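Local coordinates for protein prephenate dehydratase (Arthrobacter aurescens, PDB 3MWB) that probably catalyses the conversion of prephenate to phenylpyruvate, with loss of water and carbon dioxide, in L-phenylalanine biosynthesis, and binds L-phenylalanine, at residues Thr17-Ala22 / Ser62-Val67; Val57-Ser62 / Val181-Leu186; Pro207-His212 / Arg269-Thr274. All coordinates share one frame; numbering follows the deposited sequence.

Interaction 1: residues Thr17-Ala22 / Ser62-Val67; sequences TFTEAA and SVEGGV
The carboxylate of E64 reaches the first turn of the helix that starts at F18, a compact example of a buried acid meeting a helix N-terminus. OE2 accepts from F18 N at 3.2 Å in a nearly straight bond (167° at the hydrogen). The amide uses the anti side of the carboxylate, slightly out of its plane. A bend at chi2 (-69°) turns the glutamate chain toward the helix. The same oxygen lies at the edge of the F18 ring, in its plane, 3.2 Å from CD1, with ring and carboxylate planes 44° apart. It also has a hydrogen bond to T137 OG1. T17 crosses the carboxylate obliquely, its CB 3.5 Å from OE2, while its OG1 caps the helix through a weak bond from E20 N. V63 lays CG1 against CD1 of F18 at 3.7 Å. Alongside the glutamate chain, a water joins T19 OG1 to S62 OG, whose oxygen accepts from E64 N in an ST turn. F18, V63 and E64 all meet T137 of helix 137-143, which follows a strand of the second sheet. This places the contact between the two lobes of the periplasmic-binding-protein-like dehydratase fold, consistent with the interlobe cleft of this family.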
loop_
_atom_site.group_PDB
_atom_site.type_symbol
_atom_site.label_atom_id
_atom_site.label_comp_id
_atom_site.label_asym_id
_atom_site.label_seq_id
_atom_site.Cartn_x
_atom_site.Cartn_y
_atom_site.Cartn_z
ATOM N N THR A 17 -38.755 2.852 25.404
ATOM C CA THR A 17 -38.050 2.230 24.277
ATOM C C THR A 17 -36.851 1.413 24.755
ATOM O O THR A 17 -36.445 1.483 25.921
ATOM C CB THR A 17 -37.520 3.298 23.279
ATOM O OG1 THR A 17 -36.775 4.286 24.005
ATOM C CG2 THR A 17 -38.686 4.001 22.555
ATOM N N PHE A 18 -36.269 0.643 23.834
ATOM C CA PHE A 18 -35.000 -0.015 24.091
ATOM C C PHE A 18 -33.898 0.998 24.418
ATOM O O PHE A 18 -33.033 0.738 25.250
ATOM C CB PHE A 18 -34.617 -0.904 22.893
ATOM C CG PHE A 18 -35.418 -2.156 22.825
ATOM C CD1 PHE A 18 -36.700 -2.153 22.248
ATOM C CD2 PHE A 18 -34.935 -3.330 23.403
ATOM C CE1 PHE A 18 -37.469 -3.327 22.219
ATOM C CE2 PHE A 18 -35.691 -4.506 23.377
ATOM C CZ PHE A 18 -36.958 -4.503 22.775
ATOM N N THR A 19 -33.957 2.167 23.787
ATOM C CA THR A 19 -33.002 3.235 24.101
ATOM C C THR A 19 -33.045 3.648 25.582
ATOM O O THR A 19 -32.000 3.704 26.227
ATOM C CB THR A 19 -33.167 4.442 23.171
ATOM O OG1 THR A 19 -33.267 3.980 21.814
ATOM C CG2 THR A 19 -31.974 5.371 23.274
ATOM N N GLU A 20 -34.227 3.930 26.117
ATOM C CA GLU A 20 -34.315 4.275 27.540
ATOM C C GLU A 20 -33.759 3.149 28.421
ATOM O O GLU A 20 -32.941 3.391 29.311
ATOM C CB GLU A 20 -35.737 4.626 27.972
ATOM C CG GLU A 20 -35.808 4.889 29.473
ATOM C CD GLU A 20 -37.004 5.709 29.918
ATOM O OE1 GLU A 20 -38.160 5.378 29.559
ATOM O OE2 GLU A 20 -36.768 6.680 30.663
ATOM N N ALA A 21 -34.211 1.922 28.155
ATOM C CA ALA A 21 -33.727 0.734 28.872
ATOM C C ALA A 21 -32.205 0.704 28.953
ATOM O O ALA A 21 -31.651 0.351 29.980
ATOM C CB ALA A 21 -34.271 -0.553 28.228
ATOM N N ALA A 22 -31.549 1.114 27.869
ATOM C CA ALA A 22 -30.085 1.176 27.782
ATOM C C ALA A 22 -29.471 2.287 28.633
ATOM O O ALA A 22 -28.469 2.073 29.303
ATOM C CB ALA A 22 -29.660 1.340 26.329
ATOM N N SER A 62 -30.436 -0.956 16.061
ATOM C CA SER A 62 -31.461 -0.317 16.870
ATOM C C SER A 62 -32.845 -0.838 16.488
ATOM O O SER A 62 -33.247 -0.804 15.312
ATOM C CB SER A 62 -31.425 1.195 16.684
ATOM O OG SER A 62 -32.513 1.800 17.359
ATOM N N VAL A 63 -33.573 -1.303 17.499
ATOM C CA VAL A 63 -34.916 -1.831 17.316
ATOM C C VAL A 63 -35.887 -0.690 17.011
ATOM O O VAL A 63 -36.987 -0.923 16.522
ATOM C CB VAL A 63 -35.349 -2.607 18.579
ATOM C CG1 VAL A 63 -36.844 -2.785 18.628
ATOM C CG2 VAL A 63 -34.658 -3.934 18.608
ATOM N N GLU A 64 -35.440 0.534 17.292
ATOM C CA GLU A 64 -36.279 1.723 17.252
ATOM C C GLU A 64 -35.908 2.643 16.091
ATOM O O GLU A 64 -36.515 3.698 15.913
ATOM C CB GLU A 64 -36.120 2.502 18.568
ATOM C CG GLU A 64 -36.348 1.688 19.858
ATOM C CD GLU A 64 -37.807 1.242 20.099
ATOM O OE1 GLU A 64 -38.715 1.523 19.278
ATOM O OE2 GLU A 64 -38.045 0.585 21.143
ATOM N N GLY A 65 -34.907 2.254 15.310
ATOM C CA GLY A 65 -34.326 3.161 14.322
ATOM C C GLY A 65 -33.357 4.138 14.980
ATOM O O GLY A 65 -32.863 3.905 16.088
ATOM N N GLY A 66 -33.055 5.226 14.284
ATOM C CA GLY A 66 -32.108 6.209 14.801
ATOM C C GLY A 66 -30.635 6.072 14.416
ATOM O O GLY A 66 -29.882 7.020 14.596
ATOM N N VAL A 67 -30.212 4.923 13.888
ATOM C CA VAL A 67 -28.770 4.686 13.621
ATOM C C VAL A 67 -28.120 5.629 12.581
ATOM O O VAL A 67 -27.113 6.266 12.873
ATOM C CB VAL A 67 -28.465 3.185 13.328
ATOM C CG1 VAL A 67 -27.142 3.005 12.584
ATOM C CG2 VAL A 67 -28.473 2.388 14.631
HETATM O O HOH W 1 -32.717 1.518 20.066
#

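Interaction 2: residues Val57-Ser62 / Val181-Leu186; sequences VPIENS and VTRFIL
I59 and E60 both face R183, and the extra residue makes this pairing a classic beta bulge, an example of how an antiparallel pair absorbs a change of register. R183 O receives two amides from the same face of its carbonyl plane, I59 N at 2.8 Å and E60 N at 3.2 Å; R183 N answers to E60 O. Before the bulge the pairing is regular, V57 and I185 exchanging two backbone bonds. Past it, where the chain leaves the strand at N61, T182 OG1 donates to N61 O at 2.6 Å and ties the turning backbone to its neighbour.

With CG anti to the backbone N (chi1 -160°) and the chain extended from CG to NE, R183 runs beside I59 in the same direction, and CG2 of I59 sits over one face of the guanidinium, 3.3 Å from NH1. The isoleucine's CD1 meets I185 CD1 at 4.0 Å, extending an apolar row that V57 CG2 continues against I185 CG1. F184 leaves on the other face of the sheet, where P58 CB lies 4.0 Å from its CE2 and T182 CG2 covers one face of its ring near the rim.

In the second shell, a salt bridge from NE to E85 positions the R183 guanidinium, and probably offsets the like charge of K201 nearby. E60 packs on P237 of the second subunit. T182-R183-F184 is the TRF signature of prephenate dehydratases. Strand 181-188 lies between strands 54-60 and 81-89; helix 67-73 packs on V57, I59 and I185, and helix 18-23 lies against F184.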
loop_
_atom_site.group_PDB
_atom_site.type_symbol
_atom_site.label_atom_id
_atom_site.label_comp_id
_atom_site.label_asym_id
_atom_site.label_seq_id
_atom_site.Cartn_x
_atom_site.Cartn_y
_atom_site.Cartn_z
ATOM N N VAL A 57 -27.680 7.574 22.516
ATOM C CA VAL A 57 -28.208 7.364 21.177
ATOM C C VAL A 57 -27.717 6.047 20.599
ATOM O O VAL A 57 -26.602 5.619 20.913
ATOM C CB VAL A 57 -27.870 8.558 20.238
ATOM C CG1 VAL A 57 -28.548 9.849 20.738
ATOM C CG2 VAL A 57 -26.345 8.766 20.108
ATOM N N PRO A 58 -28.538 5.395 19.748
ATOM C CA PRO A 58 -28.118 4.111 19.189
ATOM C C PRO A 58 -27.128 4.313 18.050
ATOM O O PRO A 58 -27.179 5.334 17.352
ATOM C CB PRO A 58 -29.422 3.530 18.645
ATOM C CG PRO A 58 -30.230 4.727 18.227
ATOM C CD PRO A 58 -29.806 5.874 19.144
ATOM N N ILE A 59 -26.244 3.340 17.853
ATOM C CA ILE A 59 -25.275 3.421 16.760
ATOM C C ILE A 59 -25.182 2.151 15.927
ATOM O O ILE A 59 -24.605 2.179 14.845
ATOM C CB ILE A 59 -23.856 3.865 17.239
ATOM C CG1 ILE A 59 -23.020 4.300 16.011
ATOM C CG2 ILE A 59 -23.202 2.754 18.091
ATOM C CD1 ILE A 59 -21.720 5.053 16.262
ATOM N N GLU A 60 -25.742 1.047 16.422
ATOM C CA GLU A 60 -25.839 -0.194 15.643
ATOM C C GLU A 60 -27.000 -1.082 16.130
ATOM O O GLU A 60 -27.172 -1.285 17.332
ATOM C CB GLU A 60 -24.508 -0.971 15.669
ATOM C CG GLU A 60 -24.497 -2.272 14.856
ATOM C CD GLU A 60 -24.109 -2.119 13.366
ATOM O OE1 GLU A 60 -23.711 -1.010 12.940
ATOM O OE2 GLU A 60 -24.185 -3.132 12.611
ATOM N N ASN A 61 -27.783 -1.587 15.176
ATOM C CA ASN A 61 -28.798 -2.617 15.417
ATOM C C ASN A 61 -29.901 -2.147 16.350
ATOM O O ASN A 61 -30.250 -2.848 17.308
ATOM C CB ASN A 61 -28.167 -3.907 15.979
ATOM C CG ASN A 61 -27.219 -4.588 15.001
ATOM O OD1 ASN A 61 -27.255 -4.331 13.796
ATOM N ND2 ASN A 61 -26.358 -5.471 15.523
ATOM N N SER A 62 -30.436 -0.956 16.061
ATOM C CA SER A 62 -31.461 -0.317 16.870
ATOM C C SER A 62 -32.845 -0.838 16.488
ATOM O O SER A 62 -33.247 -0.804 15.312
ATOM C CB SER A 62 -31.425 1.195 16.684
ATOM O OG SER A 62 -32.513 1.800 17.359
ATOM N N VAL A 181 -28.141 -7.697 19.913
ATOM C CA VAL A 181 -27.783 -6.608 20.829
ATOM C C VAL A 181 -27.814 -5.308 20.070
ATOM O O VAL A 181 -27.565 -5.295 18.871
ATOM C CB VAL A 181 -26.371 -6.769 21.440
ATOM C CG1 VAL A 181 -26.279 -8.034 22.331
ATOM C CG2 VAL A 181 -25.291 -6.794 20.334
ATOM N N THR A 182 -28.132 -4.223 20.776
ATOM C CA THR A 182 -28.019 -2.887 20.214
ATOM C C THR A 182 -26.797 -2.200 20.808
ATOM O O THR A 182 -26.541 -2.286 22.015
ATOM C CB THR A 182 -29.295 -2.051 20.497
ATOM O OG1 THR A 182 -30.429 -2.729 19.946
ATOM C CG2 THR A 182 -29.197 -0.623 19.872
ATOM N N ARG A 183 -26.027 -1.541 19.958
ATOM C CA ARG A 183 -24.916 -0.756 20.424
ATOM C C ARG A 183 -25.384 0.686 20.547
ATOM O O ARG A 183 -25.995 1.238 19.620
ATOM C CB ARG A 183 -23.742 -0.879 19.471
ATOM C CG ARG A 183 -22.406 -0.494 20.091
ATOM C CD ARG A 183 -21.256 -0.684 19.120
ATOM N NE ARG A 183 -20.231 0.253 19.527
ATOM C CZ ARG A 183 -19.784 1.273 18.812
ATOM N NH1 ARG A 183 -20.170 1.477 17.564
ATOM N NH2 ARG A 183 -18.884 2.049 19.346
ATOM N N PHE A 184 -25.144 1.259 21.718
ATOM C CA PHE A 184 -25.452 2.653 21.991
ATOM C C PHE A 184 -24.166 3.415 22.315
ATOM O O PHE A 184 -23.173 2.815 22.732
ATOM C CB PHE A 184 -26.397 2.769 23.207
ATOM C CG PHE A 184 -27.746 2.118 23.014
ATOM C CD1 PHE A 184 -27.933 0.755 23.319
ATOM C CD2 PHE A 184 -28.838 2.868 22.580
ATOM C CE1 PHE A 184 -29.185 0.147 23.170
ATOM C CE2 PHE A 184 -30.098 2.284 22.415
ATOM C CZ PHE A 184 -30.276 0.911 22.720
ATOM N N ILE A 185 -24.208 4.736 22.164
ATOM C CA ILE A 185 -23.118 5.596 22.603
ATOM C C ILE A 185 -23.662 6.729 23.463
ATOM O O ILE A 185 -24.777 7.217 23.257
ATOM C CB ILE A 185 -22.242 6.150 21.417
ATOM C CG1 ILE A 185 -23.125 6.797 20.338
ATOM C CG2 ILE A 185 -21.349 5.047 20.858
ATOM C CD1 ILE A 185 -22.370 7.564 19.261
ATOM N N LEU A 186 -22.886 7.113 24.459
ATOM C CA LEU A 186 -23.238 8.236 25.327
ATOM C C LEU A 186 -22.309 9.384 24.961
ATOM O O LEU A 186 -21.104 9.262 25.046
ATOM C CB LEU A 186 -23.047 7.856 26.802
ATOM C CG LEU A 186 -23.543 8.805 27.901
ATOM C CD1 LEU A 186 -25.077 8.937 27.900
ATOM C CD2 LEU A 186 -23.057 8.294 29.271
#

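Interaction 3: residues Pro207-His212 / Arg269-Thr274; sequences PLPEDH and RISPAT. With PHE (phenylalanine), chain D.
S271 OG donates to P207 O at 2.6 Å, a short link between the end of a strand and the residue that follows a helix. Its OG stands anti to the backbone N (chi1 -172°), which carries the hydroxyl to the proline carbonyl, tilted 19° from the carbonyl plane. A type I turn from S271 to T274 shapes the other side: S271 O accepts from both T274 N and T274 OG1, the hydroxyl lying in the carbonyl plane at 2.8 Å.

Van der Waals contact comes mainly from two prolines. CG of P207 touches A273 CB at 4.1 Å, and P207 CD lies 3.8 Å from T274 CA. P209 places CG 3.2 Å from I270 O and reaches I270 CG2 more loosely. These loops belong to the beta-alpha-beta-beta-alpha-beta ACT domain, joining the exit of its first strand, 200-207, to the link between helix 258-270 and strand 275-281.

Ligand contacts come from L208, between the two prolines, and from D211 farther along the loop. D211 OD1 accepts from N of bound phenylalanine at 2.7 Å. L208 CD2 packs on the ligand's CB. The ligand is also bonded to L216 N and to N229 and L230 of the second subunit.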
loop_
_atom_site.group_PDB
_atom_site.type_symbol
_atom_site.label_atom_id
_atom_site.label_comp_id
_atom_site.label_asym_id
_atom_site.label_seq_id
_atom_site.Cartn_x
_atom_site.Cartn_y
_atom_site.Cartn_z
ATOM N N PRO A 207 -13.188 13.368 6.876
ATOM C CA PRO A 207 -13.656 13.890 5.601
ATOM C C PRO A 207 -12.682 13.492 4.498
ATOM O O PRO A 207 -11.464 13.569 4.677
ATOM C CB PRO A 207 -13.633 15.415 5.805
ATOM C CG PRO A 207 -13.642 15.611 7.293
ATOM C CD PRO A 207 -12.854 14.443 7.828
ATOM N N LEU A 208 -13.216 13.053 3.371
ATOM C CA LEU A 208 -12.407 12.786 2.201
ATOM C C LEU A 208 -12.067 14.094 1.479
ATOM O O LEU A 208 -12.970 14.819 1.052
ATOM C CB LEU A 208 -13.155 11.824 1.274
ATOM C CG LEU A 208 -12.433 11.279 0.052
ATOM C CD1 LEU A 208 -11.254 10.389 0.440
ATOM C CD2 LEU A 208 -13.414 10.521 -0.787
ATOM N N PRO A 209 -10.763 14.400 1.313
ATOM C CA PRO A 209 -10.393 15.636 0.621
ATOM C C PRO A 209 -10.543 15.547 -0.891
ATOM O O PRO A 209 -10.906 16.533 -1.527
ATOM C CB PRO A 209 -8.912 15.817 0.979
ATOM C CG PRO A 209 -8.648 14.853 2.109
ATOM C CD PRO A 209 -9.589 13.717 1.881
ATOM N N GLU A 210 -10.266 14.371 -1.444
ATOM C CA GLU A 210 -10.184 14.160 -2.887
ATOM C C GLU A 210 -10.579 12.736 -3.194
ATOM O O GLU A 210 -10.068 11.806 -2.570
ATOM C CB GLU A 210 -8.751 14.384 -3.375
ATOM C CG GLU A 210 -8.357 15.843 -3.590
ATOM C CD GLU A 210 -6.867 15.995 -3.857
ATOM O OE1 GLU A 210 -6.398 15.576 -4.948
ATOM O OE2 GLU A 210 -6.166 16.541 -2.972
ATOM N N ASP A 211 -11.478 12.555 -4.157
ATOM C CA ASP A 211 -11.991 11.229 -4.483
ATOM C C ASP A 211 -11.195 10.573 -5.614
ATOM O O ASP A 211 -11.278 11.006 -6.764
ATOM C CB ASP A 211 -13.472 11.312 -4.873
ATOM C CG ASP A 211 -14.194 9.983 -4.722
ATOM O OD1 ASP A 211 -13.917 9.237 -3.766
ATOM O OD2 ASP A 211 -15.059 9.687 -5.545
ATOM N N HIS A 212 -10.412 9.548 -5.281
ATOM C CA HIS A 212 -9.685 8.761 -6.299
ATOM C C HIS A 212 -9.476 7.340 -5.768
ATOM O O HIS A 212 -9.586 7.131 -4.557
ATOM C CB HIS A 212 -8.345 9.421 -6.702
ATOM C CG HIS A 212 -7.440 9.718 -5.543
ATOM N ND1 HIS A 212 -6.800 8.730 -4.819
ATOM C CD2 HIS A 212 -7.075 10.894 -4.978
ATOM C CE1 HIS A 212 -6.089 9.285 -3.856
ATOM N NE2 HIS A 212 -6.247 10.594 -3.923
ATOM N N ARG A 269 -2.954 15.241 8.917
ATOM C CA ARG A 269 -2.147 15.686 7.779
ATOM C C ARG A 269 -2.890 15.485 6.448
ATOM O O ARG A 269 -2.921 16.397 5.622
ATOM C CB ARG A 269 -0.744 15.047 7.791
ATOM C CG ARG A 269 0.139 15.565 8.943
ATOM C CD ARG A 269 1.593 15.080 8.903
ATOM N NE ARG A 269 1.763 13.624 8.797
ATOM C CZ ARG A 269 1.929 12.799 9.826
ATOM N NH1 ARG A 269 1.912 13.263 11.077
ATOM N NH2 ARG A 269 2.113 11.503 9.607
ATOM N N ILE A 270 -3.510 14.326 6.262
ATOM C CA ILE A 270 -4.274 14.019 5.023
ATOM C C ILE A 270 -5.560 14.846 4.937
ATOM O O ILE A 270 -5.960 15.321 3.849
ATOM C CB ILE A 270 -4.694 12.532 4.966
ATOM C CG1 ILE A 270 -3.478 11.611 4.841
ATOM C CG2 ILE A 270 -5.676 12.258 3.792
ATOM C CD1 ILE A 270 -3.821 10.150 5.212
ATOM N N SER A 271 -6.190 15.005 6.099
ATOM C CA SER A 271 -7.501 15.613 6.205
ATOM C C SER A 271 -7.576 16.467 7.491
ATOM O O SER A 271 -8.007 15.976 8.544
ATOM C CB SER A 271 -8.568 14.507 6.214
ATOM O OG SER A 271 -9.878 15.046 6.135
ATOM N N PRO A 272 -7.164 17.744 7.406
ATOM C CA PRO A 272 -7.135 18.634 8.585
ATOM C C PRO A 272 -8.493 18.878 9.266
ATOM O O PRO A 272 -8.529 19.301 10.433
ATOM C CB PRO A 272 -6.581 19.956 8.020
ATOM C CG PRO A 272 -5.859 19.583 6.785
ATOM C CD PRO A 272 -6.551 18.374 6.219
ATOM N N ALA A 273 -9.600 18.636 8.561
ATOM C CA ALA A 273 -10.908 18.753 9.192
ATOM C C ALA A 273 -11.377 17.477 9.903
ATOM O O ALA A 273 -12.548 17.372 10.249
ATOM C CB ALA A 273 -11.977 19.255 8.187
ATOM N N THR A 274 -10.480 16.515 10.122
ATOM C CA THR A 274 -10.807 15.299 10.902
ATOM C C THR A 274 -11.397 15.662 12.274
ATOM O O THR A 274 -10.906 16.576 12.950
ATOM C CB THR A 274 -9.572 14.365 11.043
ATOM O OG1 THR A 274 -9.261 13.814 9.759
ATOM C CG2 THR A 274 -9.830 13.214 11.999
HETATM N N PHE D . -13.355 6.567 -3.925
HETATM C CA PHE D . -12.294 6.470 -2.891
HETATM C C PHE D . -11.607 5.106 -2.851
HETATM O O PHE D . -11.900 4.218 -3.646
HETATM C CB PHE D . -12.830 6.880 -1.505
HETATM C CG PHE D . -14.029 6.084 -1.017
HETATM C CD1 PHE D . -13.876 4.791 -0.500
HETATM C CD2 PHE D . -15.303 6.653 -1.022
HETATM C CE1 PHE D . -14.970 4.069 -0.013
HETATM C CE2 PHE D . -16.421 5.931 -0.521
HETATM C CZ PHE D . -16.248 4.641 -0.039
HETATM O OXT PHE D . -10.725 4.846 -2.020
#

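In the fold
Interactions 1 and 2 belong to one buried core, their centres about 7 Å apart: they share S62, their segments alternate along the chain, and F184 of the 181-186 strand packs on T19 and A22 of helix 18-23. Interaction 2 is a backbone-dominated strand pairing, whereas interaction 1 lets a loop carboxylate bind a helix end. Interaction 3 stands apart in the ACT domain, its nearest atoms about 15 Å from interaction 2 and about 17 Å from interaction 1. It is only partly buried, relies on prolines and one hydroxyl bond, and continues into a phenylalanine site. The dehydratase domain and the ligand-binding domain thus use different contact chemistry.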